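Long-range contact in prolyl endopeptidase (Myxococcus xanthus, PDB 2BKL), which probably hydrolyses oligopeptides after proline and, far less readily, after alanine, as a serine peptidase of family S9A: residues His88-Gln100 against Val108-Ser122. Numbering follows the deposited sequence.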
loop_
_atom_site.group_PDB
_atom_site.type_symbol
_atom_site.label_atom_id
_atom_site.label_comp_id
_atom_site.label_asym_id
_atom_site.label_seq_id
_atom_site.Cartn_x
_atom_site.Cartn_y
_atom_site.Cartn_z
ATOM N N HIS A 88 18.218 -9.600 9.001
ATOM C CA HIS A 88 19.051 -10.718 9.468
ATOM C C HIS A 88 18.130 -11.845 9.952
ATOM O O HIS A 88 16.968 -11.617 10.311
ATOM C CB HIS A 88 19.979 -10.289 10.624
ATOM C CG HIS A 88 20.939 -9.188 10.285
ATOM N ND1 HIS A 88 21.840 -9.278 9.250
ATOM C CD2 HIS A 88 21.155 -7.987 10.866
ATOM C CE1 HIS A 88 22.559 -8.166 9.196
ATOM N NE2 HIS A 88 22.157 -7.361 10.162
ATOM N N LYS A 89 18.640 -13.067 9.977
ATOM C CA LYS A 89 17.823 -14.224 10.336
ATOM C C LYS A 89 17.515 -14.285 11.814
ATOM O O LYS A 89 16.662 -15.079 12.216
ATOM C CB LYS A 89 18.487 -15.527 9.896
ATOM C CG LYS A 89 18.529 -15.698 8.410
ATOM C CD LYS A 89 18.760 -17.137 8.025
ATOM C CE LYS A 89 18.921 -17.277 6.537
ATOM N NZ LYS A 89 18.885 -18.710 6.161
ATOM N N ASP A 90 18.209 -13.471 12.624
ATOM C CA ASP A 90 18.050 -13.487 14.076
ATOM C C ASP A 90 17.556 -12.171 14.657
ATOM O O ASP A 90 17.763 -11.872 15.834
ATOM C CB ASP A 90 19.351 -13.934 14.759
ATOM C CG ASP A 90 20.523 -12.995 14.510
ATOM O OD1 ASP A 90 20.465 -12.066 13.666
ATOM O OD2 ASP A 90 21.598 -13.140 15.126
ATOM N N LYS A 91 16.858 -11.400 13.825
ATOM C CA LYS A 91 16.298 -10.121 14.241
ATOM C C LYS A 91 14.821 -9.996 13.829
ATOM O O LYS A 91 14.398 -10.461 12.763
ATOM C CB LYS A 91 17.092 -8.955 13.630
ATOM C CG LYS A 91 18.584 -8.928 13.948
ATOM C CD LYS A 91 18.861 -8.598 15.395
ATOM C CE LYS A 91 20.348 -8.229 15.579
ATOM N NZ LYS A 91 20.750 -8.170 16.993
ATOM N N GLU A 92 14.066 -9.293 14.655
ATOM C CA GLU A 92 12.621 -9.121 14.443
ATOM C C GLU A 92 12.250 -7.977 13.502
ATOM O O GLU A 92 11.158 -8.013 12.927
ATOM C CB GLU A 92 11.910 -8.951 15.782
ATOM C CG GLU A 92 11.938 -10.226 16.630
ATOM C CD GLU A 92 11.214 -11.357 15.972
ATOM O OE1 GLU A 92 10.097 -11.112 15.565
ATOM O OE2 GLU A 92 11.759 -12.465 15.871
ATOM N N LYS A 93 13.141 -6.993 13.358
ATOM C CA LYS A 93 12.965 -5.821 12.514
ATOM C C LYS A 93 14.232 -5.586 11.705
ATOM O O LYS A 93 15.330 -5.918 12.167
ATOM C CB LYS A 93 12.704 -4.585 13.386
ATOM C CG LYS A 93 11.415 -4.625 14.181
ATOM C CD LYS A 93 11.272 -3.331 14.994
ATOM C CE LYS A 93 10.166 -3.337 15.981
ATOM N NZ LYS A 93 8.848 -3.415 15.316
ATOM N N ALA A 94 14.072 -4.972 10.537
ATOM C CA ALA A 94 15.193 -4.545 9.721
ATOM C C ALA A 94 15.969 -3.410 10.359
ATOM O O ALA A 94 15.432 -2.662 11.159
ATOM C CB ALA A 94 14.703 -4.115 8.371
ATOM N N ILE A 95 17.235 -3.286 9.967
ATOM C CA ILE A 95 18.187 -2.360 10.548
ATOM C C ILE A 95 18.813 -1.494 9.461
ATOM O O ILE A 95 19.184 -2.019 8.413
ATOM C CB ILE A 95 19.285 -3.204 11.283
ATOM C CG1 ILE A 95 18.661 -3.990 12.437
ATOM C CG2 ILE A 95 20.464 -2.339 11.756
ATOM C CD1 ILE A 95 19.610 -4.927 13.134
ATOM N N LEU A 96 18.990 -0.204 9.732
ATOM C CA LEU A 96 19.634 0.741 8.818
ATOM C C LEU A 96 21.141 0.772 9.090
ATOM O O LEU A 96 21.555 0.993 10.214
ATOM C CB LEU A 96 19.044 2.140 9.007
ATOM C CG LEU A 96 19.628 3.197 8.077
ATOM C CD1 LEU A 96 19.391 2.890 6.629
ATOM C CD2 LEU A 96 19.058 4.592 8.379
ATOM N N TYR A 97 21.932 0.474 8.063
ATOM C CA TYR A 97 23.382 0.488 8.062
ATOM C C TYR A 97 23.930 1.597 7.189
ATOM O O TYR A 97 23.258 2.086 6.275
ATOM C CB TYR A 97 23.888 -0.834 7.458
ATOM C CG TYR A 97 23.749 -2.011 8.379
ATOM C CD1 TYR A 97 22.571 -2.707 8.467
ATOM C CD2 TYR A 97 24.820 -2.419 9.169
ATOM C CE1 TYR A 97 22.450 -3.790 9.322
ATOM C CE2 TYR A 97 24.699 -3.495 10.035
ATOM C CZ TYR A 97 23.508 -4.170 10.086
ATOM O OH TYR A 97 23.384 -5.238 10.950
ATOM N N TRP A 98 25.184 1.946 7.415
ATOM C CA TRP A 98 25.933 2.780 6.502
ATOM C C TRP A 98 27.368 2.293 6.366
ATOM O O TRP A 98 27.886 1.558 7.217
ATOM C CB TRP A 98 25.902 4.267 6.913
ATOM C CG TRP A 98 26.789 4.599 8.073
ATOM C CD1 TRP A 98 26.532 4.373 9.387
ATOM C CD2 TRP A 98 28.060 5.247 8.023
ATOM N NE1 TRP A 98 27.578 4.802 10.160
ATOM C CE2 TRP A 98 28.522 5.366 9.350
ATOM C CE3 TRP A 98 28.858 5.742 6.996
ATOM C CZ2 TRP A 98 29.746 5.957 9.667
ATOM C CZ3 TRP A 98 30.077 6.334 7.315
ATOM C CH2 TRP A 98 30.500 6.439 8.635
ATOM N N ARG A 99 28.003 2.708 5.275
ATOM C CA ARG A 99 29.417 2.492 5.087
ATOM C C ARG A 99 30.026 3.614 4.279
ATOM O O ARG A 99 29.338 4.296 3.476
ATOM C CB ARG A 99 29.693 1.154 4.410
ATOM C CG ARG A 99 29.144 1.019 3.016
ATOM C CD ARG A 99 29.610 -0.251 2.298
ATOM N NE ARG A 99 28.986 -1.433 2.856
ATOM C CZ ARG A 99 29.363 -2.676 2.606
ATOM N NH1 ARG A 99 30.391 -2.919 1.806
ATOM N NH2 ARG A 99 28.714 -3.688 3.177
ATOM N N GLN A 100 31.323 3.801 4.485
ATOM C CA GLN A 100 32.093 4.774 3.747
ATOM C C GLN A 100 32.698 4.095 2.534
ATOM O O GLN A 100 33.570 3.225 2.668
ATOM C CB GLN A 100 33.199 5.324 4.628
ATOM C CG GLN A 100 33.980 6.441 3.942
ATOM C CD GLN A 100 33.235 7.754 4.035
ATOM O OE1 GLN A 100 32.852 8.154 5.118
ATOM N NE2 GLN A 100 33.006 8.403 2.897
ATOM N N VAL A 108 26.045 -0.275 12.028
ATOM C CA VAL A 108 24.651 -0.075 12.359
ATOM C C VAL A 108 24.434 1.395 12.675
ATOM O O VAL A 108 25.200 1.988 13.434
ATOM C CB VAL A 108 24.262 -0.891 13.606
ATOM C CG1 VAL A 108 22.861 -0.512 14.086
ATOM C CG2 VAL A 108 24.347 -2.363 13.330
ATOM N N LEU A 109 23.394 1.980 12.095
ATOM C CA LEU A 109 23.039 3.387 12.338
ATOM C C LEU A 109 21.762 3.464 13.161
ATOM O O LEU A 109 21.716 4.130 14.200
ATOM C CB LEU A 109 22.800 4.124 11.018
ATOM C CG LEU A 109 22.594 5.643 11.142
ATOM C CD1 LEU A 109 23.738 6.356 11.841
ATOM C CD2 LEU A 109 22.390 6.225 9.761
ATOM N N LEU A 110 20.718 2.765 12.718
ATOM C CA LEU A 110 19.450 2.737 13.434
ATOM C C LEU A 110 18.998 1.290 13.553
ATOM O O LEU A 110 18.749 0.636 12.550
ATOM C CB LEU A 110 18.370 3.547 12.742
ATOM C CG LEU A 110 18.560 5.049 12.619
ATOM C CD1 LEU A 110 17.495 5.666 11.720
ATOM C CD2 LEU A 110 18.606 5.731 13.988
ATOM N N ASP A 111 18.845 0.818 14.789
ATOM C CA ASP A 111 18.390 -0.540 15.069
ATOM C C ASP A 111 17.110 -0.501 15.909
ATOM O O ASP A 111 17.160 -0.397 17.146
ATOM C CB ASP A 111 19.483 -1.311 15.795
ATOM C CG ASP A 111 19.084 -2.747 16.108
ATOM O OD1 ASP A 111 17.940 -3.163 15.754
ATOM O OD2 ASP A 111 19.868 -3.516 16.716
ATOM N N PRO A 112 15.961 -0.533 15.257
ATOM C CA PRO A 112 14.696 -0.415 15.968
ATOM C C PRO A 112 14.431 -1.567 16.910
ATOM O O PRO A 112 13.574 -1.411 17.769
ATOM C CB PRO A 112 13.635 -0.361 14.859
ATOM C CG PRO A 112 14.324 -0.578 13.623
ATOM C CD PRO A 112 15.781 -0.594 13.790
ATOM N N ASN A 113 15.124 -2.695 16.770
ATOM C CA ASN A 113 14.997 -3.767 17.754
ATOM C C ASN A 113 15.392 -3.309 19.156
ATOM O O ASN A 113 14.943 -3.905 20.141
ATOM C CB ASN A 113 15.823 -4.990 17.366
ATOM C CG ASN A 113 15.440 -5.549 15.995
ATOM O OD1 ASN A 113 14.397 -6.178 15.856
ATOM N ND2 ASN A 113 16.249 -5.274 14.972
ATOM N N GLY A 114 16.197 -2.261 19.238
ATOM C CA GLY A 114 16.619 -1.729 20.530
ATOM C C GLY A 114 15.820 -0.549 21.041
ATOM O O GLY A 114 16.163 -0.015 22.109
ATOM N N TRP A 115 14.739 -0.181 20.352
ATOM C CA TRP A 115 13.934 0.994 20.695
ATOM C C TRP A 115 12.852 0.753 21.731
ATOM O O TRP A 115 12.202 1.697 22.181
ATOM C CB TRP A 115 13.311 1.594 19.439
ATOM C CG TRP A 115 14.287 2.174 18.502
ATOM C CD1 TRP A 115 15.645 2.227 18.637
ATOM C CD2 TRP A 115 13.992 2.765 17.233
ATOM N NE1 TRP A 115 16.200 2.836 17.541
ATOM C CE2 TRP A 115 15.200 3.175 16.669
ATOM C CE3 TRP A 115 12.806 2.993 16.509
ATOM C CZ2 TRP A 115 15.266 3.804 15.433
ATOM C CZ3 TRP A 115 12.883 3.596 15.294
ATOM C CH2 TRP A 115 14.100 4.025 14.776
ATOM N N SER A 116 12.671 -0.500 22.102
ATOM C CA SER A 116 11.704 -0.904 23.128
ATOM C C SER A 116 12.043 -2.339 23.508
ATOM O O SER A 116 12.802 -3.006 22.812
ATOM C CB SER A 116 10.261 -0.807 22.600
ATOM O OG SER A 116 9.993 -1.802 21.614
ATOM N N LYS A 117 11.494 -2.830 24.610
ATOM C CA LYS A 117 11.810 -4.191 25.055
ATOM C C LYS A 117 11.000 -5.256 24.310
ATOM O O LYS A 117 11.385 -6.431 24.264
ATOM C CB LYS A 117 11.603 -4.308 26.567
ATOM C CG LYS A 117 12.268 -5.541 27.217
ATOM C CD LYS A 117 13.800 -5.413 27.276
ATOM C CE LYS A 117 14.520 -6.617 26.641
ATOM N NZ LYS A 117 14.468 -7.827 27.510
ATOM N N ASP A 118 9.906 -4.836 23.683
ATOM C CA ASP A 118 8.920 -5.751 23.124
ATOM C C ASP A 118 8.568 -5.496 21.640
ATOM O O ASP A 118 7.544 -5.984 21.147
ATOM C CB ASP A 118 7.642 -5.692 23.974
ATOM C CG ASP A 118 7.055 -4.283 24.066
ATOM O OD1 ASP A 118 7.648 -3.305 23.521
ATOM O OD2 ASP A 118 5.985 -4.056 24.658
ATOM N N GLY A 119 9.417 -4.760 20.921
ATOM C CA GLY A 119 9.223 -4.561 19.495
ATOM C C GLY A 119 8.099 -3.632 19.086
ATOM O O GLY A 119 7.615 -3.729 17.954
ATOM N N THR A 120 7.709 -2.715 19.968
ATOM C CA THR A 120 6.533 -1.873 19.746
ATOM C C THR A 120 6.812 -0.441 19.270
ATOM O O THR A 120 5.926 0.412 19.322
ATOM C CB THR A 120 5.651 -1.817 20.997
ATOM O OG1 THR A 120 6.419 -1.374 22.116
ATOM C CG2 THR A 120 5.111 -3.226 21.362
ATOM N N VAL A 121 8.035 -0.171 18.830
ATOM C CA VAL A 121 8.361 1.088 18.163
ATOM C C VAL A 121 9.120 0.748 16.890
ATOM O O VAL A 121 10.109 0.018 16.931
ATOM C CB VAL A 121 9.195 2.039 19.050
ATOM C CG1 VAL A 121 9.377 3.420 18.348
ATOM C CG2 VAL A 121 8.532 2.204 20.403
ATOM N N SER A 122 8.646 1.272 15.775
ATOM C CA SER A 122 9.179 0.957 14.461
ATOM C C SER A 122 9.830 2.161 13.778
ATOM O O SER A 122 9.562 3.303 14.075
ATOM C CB SER A 122 8.064 0.445 13.564
ATOM O OG SER A 122 7.640 -0.824 14.017
HETATM O O HOH W 1 19.344 -5.738 17.765
#
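Leu96 O takes two backbone N-H groups at once: Leu109 N at 2.8 Å and Leu110 N at 3.2 Å. Two successive residues therefore face Leu96, a classic beta bulge, and the register slips by one before Tyr97 pairs with Val108. Leu96 N returns a bond to Leu110 O. On one face of the hairpin Leu96 CD2 lies alongside Leu110 CD1 at 3.8 Å, with Leu109 CD2 on the same methyl; on the other, Val108 forks, CG1 meeting Ile95 CG2 and CG2 pressing obliquely on Tyr97 CE2 at 3.5 Å. The phenol is anchored by a hydrogen bond between Tyr97 OH and His88 NE2.

Past the bulge, Asn113 clasps the backbone of Lys93. Its ND2 gives a nearly straight bond (170°) to Lys93 O, from above the carbonyl plane, while OD1 accepts a weak one from Lys93 N. The second N-H of ND2 goes to the syn lone pair of Asp111 OD1 at 2.8 Å, which fixes the rotation of the amide. With an alanine here, Lys93 N and O would probably lose these side-chain partners and Asp111 OD1 the stronger of its two bonds from this residue, leaving the carboxylate less firmly held. A water links Asp111 OD2 to Lys91 NZ.

The Lys93 chain runs extended past Pro112 CB and bends only at its last torsion (chi4 -65°), bringing NZ to Gly119 O at 2.9 Å; the ammonium also forms a salt bridge with Asp655, to which Ser122 OG is hydrogen-bonded too, consistent with a link between the propeller and the catalytic domain.

This hairpin closes the outer edge of a four-stranded antiparallel blade of the beta-propeller: strand 81-87 flanks 95-100 on its far side, while Leu109 and Leu110 pack against strand 134-141 of the next blade.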